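Local coordinates for protein monomethylamine methyltransferase MtmB1 (Methanosarcina barkeri, PDB 1NTH) that transfers the methyl group of monomethylamine to the corrinoid cofactor of its partner protein MtmC, a step of methanogenesis from methylamine, at residues 49-54 / 307-312; 150-155 / 389-394; 313-318 / 359-364; 330-335 / 354-359. One frame throughout, in Å; residues are numbered along the deposited sequence.

Contact 1: 49-54 / 307-312; sequences GEFIPT and NTRETL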
loop_
_atom_site.group_PDB
_atom_site.type_symbol
_atom_site.label_atom_id
_atom_site.label_comp_id
_atom_site.label_asym_id
_atom_site.label_seq_id
_atom_site.Cartn_x
_atom_site.Cartn_y
_atom_site.Cartn_z
ATOM N N GLY A 49 -38.199 -32.259 -22.022
ATOM C CA GLY A 49 -37.621 -33.005 -20.919
ATOM C C GLY A 49 -36.114 -32.989 -20.727
ATOM O O GLY A 49 -35.609 -33.646 -19.816
ATOM N N GLU A 50 -35.389 -32.259 -21.568
ATOM C CA GLU A 50 -33.934 -32.196 -21.437
ATOM C C GLU A 50 -33.503 -31.211 -20.360
ATOM O O GLU A 50 -34.113 -30.156 -20.202
ATOM C CB GLU A 50 -33.282 -31.766 -22.753
ATOM C CG GLU A 50 -33.307 -32.791 -23.864
ATOM C CD GLU A 50 -32.331 -32.439 -24.973
ATOM O OE1 GLU A 50 -32.433 -31.322 -25.528
ATOM O OE2 GLU A 50 -31.455 -33.273 -25.287
ATOM N N PHE A 51 -32.451 -31.560 -19.624
ATOM C CA PHE A 51 -31.920 -30.674 -18.591
ATOM C C PHE A 51 -30.949 -29.703 -19.253
ATOM O O PHE A 51 -30.921 -28.514 -18.932
ATOM C CB PHE A 51 -31.178 -31.466 -17.514
ATOM C CG PHE A 51 -32.073 -32.286 -16.640
ATOM C CD1 PHE A 51 -32.479 -33.557 -17.035
ATOM C CD2 PHE A 51 -32.514 -31.788 -15.419
ATOM C CE1 PHE A 51 -33.310 -34.320 -16.220
ATOM C CE2 PHE A 51 -33.345 -32.540 -14.599
ATOM C CZ PHE A 51 -33.743 -33.811 -15.000
ATOM N N ILE A 52 -30.151 -30.229 -20.177
ATOM C CA ILE A 52 -29.173 -29.431 -20.910
ATOM C C ILE A 52 -29.513 -29.592 -22.387
ATOM O O ILE A 52 -29.515 -30.705 -22.909
ATOM C CB ILE A 52 -27.736 -29.946 -20.681
ATOM C CG1 ILE A 52 -27.465 -30.119 -19.185
ATOM C CG2 ILE A 52 -26.738 -28.974 -21.289
ATOM C CD1 ILE A 52 -27.574 -28.844 -18.387
ATOM N N PRO A 53 -29.790 -28.481 -23.085
ATOM C CA PRO A 53 -30.139 -28.531 -24.511
ATOM C C PRO A 53 -29.042 -29.013 -25.448
ATOM O O PRO A 53 -27.857 -28.772 -25.219
ATOM C CB PRO A 53 -30.551 -27.095 -24.814
ATOM C CG PRO A 53 -29.657 -26.305 -23.904
ATOM C CD PRO A 53 -29.746 -27.086 -22.609
ATOM N N THR A 54 -29.466 -29.695 -26.509
ATOM C CA THR A 54 -28.568 -30.211 -27.535
ATOM C C THR A 54 -29.101 -29.747 -28.892
ATOM O O THR A 54 -28.596 -30.144 -29.940
ATOM C CB THR A 54 -28.511 -31.756 -27.518
ATOM O OG1 THR A 54 -29.822 -32.291 -27.742
ATOM C CG2 THR A 54 -27.997 -32.254 -26.176
ATOM N N ASN A 307 -32.973 -27.386 -6.879
ATOM C CA ASN A 307 -32.639 -28.636 -7.547
ATOM C C ASN A 307 -33.808 -29.557 -7.890
ATOM O O ASN A 307 -33.660 -30.780 -7.900
ATOM C CB ASN A 307 -31.596 -29.410 -6.734
ATOM C CG ASN A 307 -31.975 -29.550 -5.279
ATOM O OD1 ASN A 307 -31.426 -28.866 -4.413
ATOM N ND2 ASN A 307 -32.925 -30.437 -4.997
ATOM N N THR A 308 -34.972 -28.979 -8.165
ATOM C CA THR A 308 -36.108 -29.800 -8.560
ATOM C C THR A 308 -35.918 -30.008 -10.057
ATOM O O THR A 308 -35.127 -29.301 -10.692
ATOM C CB THR A 308 -37.463 -29.097 -8.312
ATOM O OG1 THR A 308 -37.584 -27.963 -9.178
ATOM C CG2 THR A 308 -37.579 -28.653 -6.860
ATOM N N ARG A 309 -36.623 -30.975 -10.626
ATOM C CA ARG A 309 -36.500 -31.247 -12.050
ATOM C C ARG A 309 -36.722 -29.985 -12.881
ATOM O O ARG A 309 -35.964 -29.705 -13.810
ATOM C CB ARG A 309 -37.500 -32.333 -12.460
ATOM C CG ARG A 309 -37.438 -32.739 -13.927
ATOM C CD ARG A 309 -38.372 -33.923 -14.185
ATOM N NE ARG A 309 -37.941 -35.122 -13.471
ATOM C CZ ARG A 309 -37.078 -36.014 -13.952
ATOM N NH1 ARG A 309 -36.551 -35.851 -15.159
ATOM N NH2 ARG A 309 -36.732 -37.067 -13.221
ATOM N N GLU A 310 -37.750 -29.215 -12.538
ATOM C CA GLU A 310 -38.062 -28.001 -13.278
ATOM C C GLU A 310 -37.002 -26.909 -13.176
ATOM O O GLU A 310 -36.616 -26.327 -14.189
ATOM C CB GLU A 310 -39.415 -27.437 -12.835
ATOM C CG GLU A 310 -40.580 -28.389 -13.078
ATOM C CD GLU A 310 -40.908 -29.258 -11.877
ATOM O OE1 GLU A 310 -40.055 -29.405 -10.973
ATOM O OE2 GLU A 310 -42.030 -29.809 -11.842
ATOM N N THR A 311 -36.534 -26.633 -11.963
ATOM C CA THR A 311 -35.532 -25.589 -11.764
ATOM C C THR A 311 -34.177 -25.958 -12.372
ATOM O O THR A 311 -33.438 -25.082 -12.826
ATOM C CB THR A 311 -35.367 -25.244 -10.263
ATOM O OG1 THR A 311 -35.055 -26.426 -9.521
ATOM C CG2 THR A 311 -36.656 -24.636 -9.717
ATOM N N LEU A 312 -33.845 -27.245 -12.382
ATOM C CA LEU A 312 -32.587 -27.674 -12.982
ATOM C C LEU A 312 -32.673 -27.468 -14.496
ATOM O O LEU A 312 -31.709 -27.038 -15.129
ATOM C CB LEU A 312 -32.301 -29.145 -12.654
ATOM C CG LEU A 312 -31.940 -29.440 -11.191
ATOM C CD1 LEU A 312 -31.809 -30.942 -10.981
ATOM C CD2 LEU A 312 -30.627 -28.735 -10.827
HETATM O O HOH W 1 -36.889 -33.527 -17.254
#

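Contact 2: 150-155 / 389-394; sequences EKEVDT and VARATA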
loop_
_atom_site.group_PDB
_atom_site.type_symbol
_atom_site.label_atom_id
_atom_site.label_comp_id
_atom_site.label_asym_id
_atom_site.label_seq_id
_atom_site.Cartn_x
_atom_site.Cartn_y
_atom_site.Cartn_z
ATOM N N GLU A 150 -11.357 -27.038 2.987
ATOM C CA GLU A 150 -11.592 -27.967 1.883
ATOM C C GLU A 150 -10.841 -27.504 0.637
ATOM O O GLU A 150 -11.085 -26.407 0.138
ATOM C CB GLU A 150 -13.090 -28.039 1.556
ATOM C CG GLU A 150 -13.963 -28.683 2.623
ATOM C CD GLU A 150 -13.647 -30.154 2.829
ATOM O OE1 GLU A 150 -13.264 -30.821 1.844
ATOM O OE2 GLU A 150 -13.799 -30.647 3.969
ATOM N N LYS A 151 -9.931 -28.329 0.126
ATOM C CA LYS A 151 -9.192 -27.954 -1.079
ATOM C C LYS A 151 -10.117 -27.802 -2.283
ATOM O O LYS A 151 -9.770 -27.144 -3.267
ATOM C CB LYS A 151 -8.101 -28.982 -1.391
ATOM C CG LYS A 151 -6.871 -28.830 -0.516
ATOM C CD LYS A 151 -5.712 -29.661 -1.031
ATOM C CE LYS A 151 -4.431 -29.318 -0.280
ATOM N NZ LYS A 151 -3.259 -30.050 -0.829
ATOM N N GLU A 152 -11.293 -28.419 -2.209
ATOM C CA GLU A 152 -12.280 -28.338 -3.284
ATOM C C GLU A 152 -12.805 -26.914 -3.452
ATOM O O GLU A 152 -13.195 -26.513 -4.549
ATOM C CB GLU A 152 -13.475 -29.250 -2.985
ATOM C CG GLU A 152 -13.269 -30.732 -3.257
ATOM C CD GLU A 152 -13.086 -31.042 -4.730
ATOM O OE1 GLU A 152 -13.707 -30.357 -5.575
ATOM O OE2 GLU A 152 -12.332 -31.986 -5.047
ATOM N N VAL A 153 -12.821 -26.159 -2.357
ATOM C CA VAL A 153 -13.341 -24.794 -2.369
ATOM C C VAL A 153 -12.309 -23.753 -2.819
ATOM O O VAL A 153 -11.177 -23.733 -2.331
ATOM C CB VAL A 153 -13.896 -24.430 -0.967
ATOM C CG1 VAL A 153 -14.458 -23.014 -0.961
ATOM C CG2 VAL A 153 -14.992 -25.423 -0.575
ATOM N N ASP A 154 -12.721 -22.896 -3.752
ATOM C CA ASP A 154 -11.865 -21.841 -4.306
ATOM C C ASP A 154 -12.082 -20.468 -3.670
ATOM O O ASP A 154 -11.123 -19.732 -3.420
ATOM C CB ASP A 154 -12.100 -21.715 -5.815
ATOM C CG ASP A 154 -11.712 -22.959 -6.572
ATOM O OD1 ASP A 154 -10.537 -23.371 -6.462
ATOM O OD2 ASP A 154 -12.573 -23.521 -7.284
ATOM N N THR A 155 -13.346 -20.121 -3.444
ATOM C CA THR A 155 -13.716 -18.844 -2.838
ATOM C C THR A 155 -14.808 -19.124 -1.816
ATOM O O THR A 155 -15.361 -20.227 -1.783
ATOM C CB THR A 155 -14.266 -17.846 -3.887
ATOM O OG1 THR A 155 -15.457 -18.380 -4.479
ATOM C CG2 THR A 155 -13.237 -17.601 -4.979
ATOM N N VAL A 389 -18.269 -33.529 -7.526
ATOM C CA VAL A 389 -19.213 -33.836 -8.587
ATOM C C VAL A 389 -18.930 -32.976 -9.816
ATOM O O VAL A 389 -19.066 -33.439 -10.949
ATOM C CB VAL A 389 -20.664 -33.628 -8.107
ATOM C CG1 VAL A 389 -21.631 -33.754 -9.277
ATOM C CG2 VAL A 389 -21.001 -34.668 -7.040
ATOM N N ALA A 390 -18.524 -31.728 -9.595
ATOM C CA ALA A 390 -18.210 -30.842 -10.712
ATOM C C ALA A 390 -17.017 -31.408 -11.483
ATOM O O ALA A 390 -17.002 -31.405 -12.714
ATOM C CB ALA A 390 -17.894 -29.435 -10.203
ATOM N N ARG A 391 -16.016 -31.893 -10.756
ATOM C CA ARG A 391 -14.838 -32.469 -11.392
ATOM C C ARG A 391 -15.236 -33.689 -12.219
ATOM O O ARG A 391 -14.793 -33.854 -13.355
ATOM C CB ARG A 391 -13.806 -32.891 -10.343
ATOM C CG ARG A 391 -12.535 -33.469 -10.949
ATOM C CD ARG A 391 -11.596 -34.030 -9.886
ATOM N NE ARG A 391 -12.152 -35.206 -9.227
ATOM C CZ ARG A 391 -12.551 -35.238 -7.959
ATOM N NH1 ARG A 391 -12.458 -34.153 -7.203
ATOM N NH2 ARG A 391 -13.043 -36.359 -7.448
ATOM N N ALA A 392 -16.079 -34.540 -11.640
ATOM C CA ALA A 392 -16.534 -35.749 -12.315
ATOM C C ALA A 392 -17.369 -35.460 -13.562
ATOM O O ALA A 392 -17.297 -36.189 -14.552
ATOM C CB ALA A 392 -17.337 -36.609 -11.343
ATOM N N THR A 393 -18.157 -34.390 -13.512
ATOM C CA THR A 393 -19.026 -34.011 -14.624
ATOM C C THR A 393 -18.308 -33.320 -15.783
ATOM O O THR A 393 -18.692 -33.478 -16.941
ATOM C CB THR A 393 -20.156 -33.080 -14.127
ATOM O OG1 THR A 393 -20.885 -33.737 -13.085
ATOM C CG2 THR A 393 -21.113 -32.734 -15.262
ATOM N N ALA A 394 -17.270 -32.552 -15.472
ATOM C CA ALA A 394 -16.531 -31.831 -16.502
ATOM C C ALA A 394 -16.068 -32.739 -17.640
ATOM O O ALA A 394 -15.442 -33.771 -17.409
ATOM C CB ALA A 394 -15.328 -31.116 -15.881
HETATM O O HOH W 2 -11.514 -31.599 -7.767
#

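Contact 3: 313-318 / 359-364; sequences MIAGWA and SGREIL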
loop_
_atom_site.group_PDB
_atom_site.type_symbol
_atom_site.label_atom_id
_atom_site.label_comp_id
_atom_site.label_asym_id
_atom_site.label_seq_id
_atom_site.Cartn_x
_atom_site.Cartn_y
_atom_site.Cartn_z
ATOM N N MET A 313 -33.836 -27.760 -15.077
ATOM C CA MET A 313 -34.027 -27.572 -16.514
ATOM C C MET A 313 -33.942 -26.092 -16.875
ATOM O O MET A 313 -33.356 -25.724 -17.892
ATOM C CB MET A 313 -35.384 -28.135 -16.949
ATOM C CG MET A 313 -35.457 -29.651 -16.911
ATOM S SD MET A 313 -37.129 -30.253 -17.233
ATOM C CE MET A 313 -37.307 -29.859 -18.966
ATOM N N ILE A 314 -34.533 -25.245 -16.037
ATOM C CA ILE A 314 -34.503 -23.806 -16.275
ATOM C C ILE A 314 -33.058 -23.308 -16.263
ATOM O O ILE A 314 -32.634 -22.592 -17.172
ATOM C CB ILE A 314 -35.322 -23.054 -15.199
ATOM C CG1 ILE A 314 -36.806 -23.411 -15.351
ATOM C CG2 ILE A 314 -35.114 -21.544 -15.327
ATOM C CD1 ILE A 314 -37.666 -22.985 -14.180
ATOM N N ALA A 315 -32.301 -23.699 -15.244
ATOM C CA ALA A 315 -30.908 -23.275 -15.132
ATOM C C ALA A 315 -30.054 -23.823 -16.278
ATOM O O ALA A 315 -29.241 -23.099 -16.860
ATOM C CB ALA A 315 -30.331 -23.722 -13.793
ATOM N N GLY A 316 -30.237 -25.101 -16.596
ATOM C CA GLY A 316 -29.467 -25.717 -17.665
ATOM C C GLY A 316 -29.673 -25.055 -19.013
ATOM O O GLY A 316 -28.710 -24.779 -19.730
ATOM N N TRP A 317 -30.928 -24.797 -19.367
ATOM C CA TRP A 317 -31.227 -24.157 -20.642
ATOM C C TRP A 317 -30.780 -22.701 -20.672
ATOM O O TRP A 317 -30.236 -22.238 -21.673
ATOM C CB TRP A 317 -32.726 -24.242 -20.958
ATOM C CG TRP A 317 -33.128 -25.555 -21.556
ATOM C CD1 TRP A 317 -33.299 -26.743 -20.903
ATOM C CD2 TRP A 317 -33.370 -25.820 -22.943
ATOM N NE1 TRP A 317 -33.633 -27.733 -21.800
ATOM C CE2 TRP A 317 -33.683 -27.194 -23.058
ATOM C CE3 TRP A 317 -33.353 -25.028 -24.101
ATOM C CZ2 TRP A 317 -33.979 -27.794 -24.290
ATOM C CZ3 TRP A 317 -33.647 -25.626 -25.327
ATOM C CH2 TRP A 317 -33.957 -26.996 -25.408
ATOM N N ALA A 318 -31.006 -21.977 -19.582
ATOM C CA ALA A 318 -30.611 -20.574 -19.537
ATOM C C ALA A 318 -29.095 -20.430 -19.692
ATOM O O ALA A 318 -28.618 -19.629 -20.498
ATOM C CB ALA A 318 -31.071 -19.938 -18.228
ATOM N N SER A 359 -23.823 -27.527 -18.095
ATOM C CA SER A 359 -24.471 -26.442 -18.830
ATOM C C SER A 359 -23.557 -25.249 -19.094
ATOM O O SER A 359 -23.921 -24.343 -19.842
ATOM C CB SER A 359 -25.745 -25.980 -18.105
ATOM O OG SER A 359 -25.462 -25.367 -16.858
ATOM N N GLY A 360 -22.382 -25.235 -18.470
ATOM C CA GLY A 360 -21.443 -24.150 -18.706
ATOM C C GLY A 360 -21.275 -23.058 -17.662
ATOM O O GLY A 360 -20.728 -22.004 -17.975
ATOM N N ARG A 361 -21.729 -23.282 -16.433
ATOM C CA ARG A 361 -21.584 -22.263 -15.390
ATOM C C ARG A 361 -20.113 -22.082 -15.041
ATOM O O ARG A 361 -19.358 -23.052 -14.998
ATOM C CB ARG A 361 -22.338 -22.665 -14.119
ATOM C CG ARG A 361 -23.849 -22.727 -14.256
ATOM C CD ARG A 361 -24.479 -21.345 -14.363
ATOM N NE ARG A 361 -25.923 -21.457 -14.558
ATOM C CZ ARG A 361 -26.744 -20.433 -14.770
ATOM N NH1 ARG A 361 -26.279 -19.192 -14.811
ATOM N NH2 ARG A 361 -28.038 -20.657 -14.966
ATOM N N GLU A 362 -19.707 -20.842 -14.790
ATOM C CA GLU A 362 -18.321 -20.574 -14.425
ATOM C C GLU A 362 -18.118 -20.701 -12.921
ATOM O O GLU A 362 -17.026 -21.037 -12.464
ATOM C CB GLU A 362 -17.902 -19.168 -14.862
ATOM C CG GLU A 362 -17.604 -19.004 -16.345
ATOM C CD GLU A 362 -18.842 -18.980 -17.219
ATOM O OE1 GLU A 362 -19.902 -18.506 -16.756
ATOM O OE2 GLU A 362 -18.750 -19.419 -18.384
ATOM N N ILE A 363 -19.170 -20.430 -12.153
ATOM C CA ILE A 363 -19.090 -20.489 -10.699
ATOM C C ILE A 363 -20.263 -21.237 -10.063
ATOM O O ILE A 363 -21.413 -21.069 -10.470
ATOM C CB ILE A 363 -19.053 -19.059 -10.103
ATOM C CG1 ILE A 363 -17.827 -18.303 -10.633
ATOM C CG2 ILE A 363 -19.028 -19.128 -8.579
ATOM C CD1 ILE A 363 -17.797 -16.828 -10.245
ATOM N N LEU A 364 -19.959 -22.072 -9.073
ATOM C CA LEU A 364 -20.977 -22.817 -8.332
ATOM C C LEU A 364 -20.943 -22.222 -6.926
ATOM O O LEU A 364 -19.911 -22.277 -6.255
ATOM C CB LEU A 364 -20.626 -24.307 -8.271
ATOM C CG LEU A 364 -20.274 -24.997 -9.590
ATOM C CD1 LEU A 364 -20.090 -26.494 -9.344
ATOM C CD2 LEU A 364 -21.375 -24.755 -10.605
#

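Contact 4: 330-335 / 354-359; sequences SGNQYY and ITDTAS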
loop_
_atom_site.group_PDB
_atom_site.type_symbol
_atom_site.label_atom_id
_atom_site.label_comp_id
_atom_site.label_asym_id
_atom_site.label_seq_id
_atom_site.Cartn_x
_atom_site.Cartn_y
_atom_site.Cartn_z
ATOM N N SER A 330 -21.268 -16.425 -15.608
ATOM C CA SER A 330 -22.364 -16.684 -14.677
ATOM C C SER A 330 -22.132 -17.812 -13.682
ATOM O O SER A 330 -21.167 -18.568 -13.772
ATOM C CB SER A 330 -23.637 -16.993 -15.464
ATOM O OG SER A 330 -23.554 -18.282 -16.043
ATOM N N GLY A 331 -23.046 -17.916 -12.727
ATOM C CA GLY A 331 -22.952 -18.959 -11.729
ATOM C C GLY A 331 -24.352 -19.332 -11.296
ATOM O O GLY A 331 -25.323 -18.721 -11.748
ATOM N N ASN A 332 -24.464 -20.338 -10.438
ATOM C CA ASN A 332 -25.768 -20.753 -9.930
ATOM C C ASN A 332 -25.629 -20.999 -8.432
ATOM O O ASN A 332 -24.563 -21.405 -7.960
ATOM C CB ASN A 332 -26.256 -22.017 -10.650
ATOM C CG ASN A 332 -27.766 -22.201 -10.539
ATOM O OD1 ASN A 332 -28.470 -21.330 -10.023
ATOM N ND2 ASN A 332 -28.268 -23.330 -11.027
ATOM N N GLN A 333 -26.707 -20.742 -7.691
ATOM C CA GLN A 333 -26.727 -20.895 -6.238
ATOM C C GLN A 333 -27.521 -22.132 -5.821
ATOM O O GLN A 333 -28.492 -22.512 -6.474
ATOM C CB GLN A 333 -27.299 -19.642 -5.573
ATOM C CG GLN A 333 -28.608 -19.159 -6.146
ATOM C CD GLN A 333 -29.025 -17.818 -5.577
ATOM O OE1 GLN A 333 -29.432 -17.718 -4.423
ATOM N NE2 GLN A 333 -28.915 -16.778 -6.384
ATOM N N TYR A 334 -27.094 -22.744 -4.721
ATOM C CA TYR A 334 -27.659 -24.000 -4.220
ATOM C C TYR A 334 -28.560 -23.968 -2.986
ATOM O O TYR A 334 -28.117 -23.594 -1.900
ATOM C CB TYR A 334 -26.500 -24.968 -3.937
ATOM C CG TYR A 334 -25.720 -25.380 -5.166
ATOM C CD1 TYR A 334 -25.148 -24.425 -6.015
ATOM C CD2 TYR A 334 -25.599 -26.724 -5.512
ATOM C CE1 TYR A 334 -24.487 -24.805 -7.181
ATOM C CE2 TYR A 334 -24.940 -27.115 -6.668
ATOM C CZ TYR A 334 -24.392 -26.152 -7.503
ATOM O OH TYR A 334 -23.794 -26.542 -8.678
ATOM N N TYR A 335 -29.813 -24.396 -3.162
ATOM C CA TYR A 335 -30.803 -24.472 -2.082
ATOM C C TYR A 335 -31.457 -25.850 -2.008
ATOM O O TYR A 335 -32.543 -26.051 -2.550
ATOM C CB TYR A 335 -31.897 -23.421 -2.258
ATOM C CG TYR A 335 -31.513 -22.036 -1.807
ATOM C CD1 TYR A 335 -30.953 -21.119 -2.695
ATOM C CD2 TYR A 335 -31.744 -21.628 -0.494
ATOM C CE1 TYR A 335 -30.640 -19.825 -2.286
ATOM C CE2 TYR A 335 -31.434 -20.340 -0.075
ATOM C CZ TYR A 335 -30.888 -19.444 -0.974
ATOM O OH TYR A 335 -30.626 -18.157 -0.565
ATOM N N ILE A 354 -24.036 -31.281 -11.278
ATOM C CA ILE A 354 -23.928 -31.930 -12.579
ATOM C C ILE A 354 -24.528 -31.007 -13.641
ATOM O O ILE A 354 -23.918 -30.756 -14.681
ATOM C CB ILE A 354 -24.685 -33.282 -12.593
ATOM C CG1 ILE A 354 -23.962 -34.287 -11.694
ATOM C CG2 ILE A 354 -24.811 -33.801 -14.024
ATOM C CD1 ILE A 354 -24.757 -35.564 -11.433
ATOM N N THR A 355 -25.718 -30.490 -13.358
ATOM C CA THR A 355 -26.412 -29.599 -14.280
ATOM C C THR A 355 -25.625 -28.318 -14.557
ATOM O O THR A 355 -25.440 -27.935 -15.713
ATOM C CB THR A 355 -27.795 -29.212 -13.726
ATOM O OG1 THR A 355 -28.553 -30.401 -13.466
ATOM C CG2 THR A 355 -28.549 -28.336 -14.721
ATOM N N ASP A 356 -25.167 -27.662 -13.495
ATOM C CA ASP A 356 -24.416 -26.417 -13.634
ATOM C C ASP A 356 -23.091 -26.597 -14.368
ATOM O O ASP A 356 -22.726 -25.790 -15.222
ATOM C CB ASP A 356 -24.149 -25.797 -12.259
ATOM C CG ASP A 356 -25.413 -25.282 -11.594
ATOM O OD1 ASP A 356 -26.397 -25.007 -12.318
ATOM O OD2 ASP A 356 -25.414 -25.137 -10.353
ATOM N N THR A 357 -22.365 -27.653 -14.027
ATOM C CA THR A 357 -21.083 -27.918 -14.666
ATOM C C THR A 357 -21.254 -28.208 -16.155
ATOM O O THR A 357 -20.595 -27.597 -16.999
ATOM C CB THR A 357 -20.374 -29.110 -13.987
ATOM O OG1 THR A 357 -20.141 -28.799 -12.608
ATOM C CG2 THR A 357 -19.045 -29.407 -14.669
ATOM N N ALA A 358 -22.154 -29.128 -16.488
ATOM C CA ALA A 358 -22.369 -29.480 -17.886
ATOM C C ALA A 358 -22.988 -28.358 -18.715
ATOM O O ALA A 358 -22.701 -28.240 -19.904
ATOM C CB ALA A 358 -23.236 -30.726 -17.973
ATOM N N SER A 359 -23.823 -27.527 -18.095
ATOM C CA SER A 359 -24.471 -26.442 -18.830
ATOM C C SER A 359 -23.557 -25.249 -19.094
ATOM O O SER A 359 -23.921 -24.343 -19.842
ATOM C CB SER A 359 -25.745 -25.980 -18.105
ATOM O OG SER A 359 -25.462 -25.367 -16.858
#

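Contact 1: 49-54 / 307-312
F51 pushes its ring against the first turn of helix 309-325, where R309 and L312 receive it. L312 meets the ring at its edge, near the ring plane, with CB 3.8 Å from F51 CD2. The far end of the ring lies by the arginine: F51 CZ is 3.5 Å from R309 NH1 and 4.0 Å from R309 CG. Ring and guanidinium planes are inclined by 55°. R309 carries CG anti to its backbone N (chi1 -178°) and bends at chi3, which brings the guanidinium back past the ring. One water, in the guanidinium plane, accepts from R309 NH1 at 3.1 Å and donates to G49 O at 2.9 Å, tying the loop 49-54 to the helix start. T308 is the N-cap of that helix. L405 of helix 398-410 also touches F51. With an alanine in place of F51, a gap would probably open between L312 and R309, leaving the aliphatic part of the arginine without its neighbour. The ring is thus shared about equally by an aliphatic neighbour, L312 CB, and a guanidinium whose charge is met by salt bridges to D406 and E413 and which the water joins to the loop backbone.

Contact 2: 150-155 / 389-394
The turn that leads into strand 155-156 of the barrel meets the last turns of helix 380-393 through one ion pair, E152 with R391. E152 OE2 and R391 NH1 are 3.1 Å apart in a salt bridge, the oxygen lying at the edge of the guanidinium, near its plane. Carboxylate and guanidinium planes are turned 59° against each other, so the pair is not the flat two-pronged kind. A water joins the same two atoms: it donates to E152 OE2 at 2.9 Å and accepts from R391 NH1 at 2.8 Å, also in the guanidinium plane. In this TIM barrel the contact links a type I beta turn, E150 to V153, closed by V153 N to E150 O at 3.0 Å, with an outer helix. R391 extends with CG anti to the backbone N (chi1 -179°) and then bends at chi3, carrying NH1 across to the turn; E152 bends at chi2 to meet it. Both charges have further partners: K123 pairs with E152 OE1, while R391 NH2 bridges to E388 and donates to the backbone O of F458, the last residue. N96 of a second subunit packs on R391, placing the ion pair beside a subunit interface.

Contact 3: 313-318 / 359-364
Close packing brings S359 against G316, whose CA atoms are 5.2 Å apart. S359 CB lies 3.6 Å from G316 O and 3.8 Å from G316 CA, so the serine rests on bare backbone of helix 309-325. S359 OG sits between its backbone N and carbonyl carbon (chi1 67°), a setting in which it turns back into its own helix, with T355 O as its main acceptor and D356 O sharing the hydroxyl.

The hydrogen bonding across the contact is slight. R361 NH2 gives a weak bond to A315 O, 3.3 Å long and bent to 131° at the hydrogen. The same nitrogen is 4.0 Å from A315 CB, while A315 CA lies at the guanidinium edge, in its plane. A bend at chi2 (-72°) carries the R361 chain over to the helix.

Between these residues the chain leaves helix 343-359 through a Schellman motif at G360, where a side chain would collide with the preceding carbonyl O, and runs on into strand 363-366 of the TIM barrel. R361 therefore stands in the link from helix to strand.

Charge pairing of the arginine goes chiefly elsewhere. R361 NH2 forms a salt bridge with D296 of strand 293-300, and R361 NH1 is hydrogen-bonded to H282 of helix 271-288.

Contact 4: 330-335 / 354-359
D356 points from helix 343-359 toward strand 330-333 and the residue just beyond it, and its carboxylate meets N332 and Y334. Its CB lies 3.7 Å from Y334 OH. CG, placed anti to the carbonyl carbon (chi1 -69°), comes to 3.5 Å from both N332 CB and N332 ND2. At the tip the two oxygens part. D356 OD1 accepts a nearly straight hydrogen bond from N332 ND2, 2.8 Å long with 170° at the hydrogen; the donor arrives on the syn side, a little out of the carboxylate plane, while the oxygen lies close to the amide plane. D356 OD2 approaches the hydroxyl end of the tyrosine, 2.7 Å from Y334 OH, and has N332 CB 3.2 Å away. Ring and carboxylate planes stand almost perpendicular.

Strand 330-333, helix 343-359 and strand 363-366 make a beta-alpha-beta unit of the TIM barrel, and this contact joins its helix to its first strand through D356 and N332. Q352, a turn earlier on the helix, gives D356 OD2 a weak bond. An alanine in place of D356 would probably leave N332 ND2 without its acceptor and Y334 OH without its acidic neighbour. All three residues are buried, so a polar cluster, with a carboxylate probably steadied by the amide N-H, lies between strand and helix.

Overall arrangement
Contacts 1, 3 and 4 form one continuous region. Contacts 3 and 4 have centres 5 Å apart and share S359; E362 OE1 also reaches S330 N at 2.7 Å. Contact 1, its centre 9 Å from that of contact 3, uses the same helix 309-325; E50 O lies 2.9 Å from W317 NE1. Contact 2 packs V389 and A390 on I354 and T357 of contact 4, centres 12 Å apart, and touches contact 3 (centres 16 Å apart) with A390 CB 3.8 Å from L364 CD1, but not contact 1, 21 Å away between centres. Helix 309-325, strand 330-333, helix 343-359, strand 363-366 and helix 380-393 follow one another; loop 49-54 and turn 150-155 come from earlier in the chain.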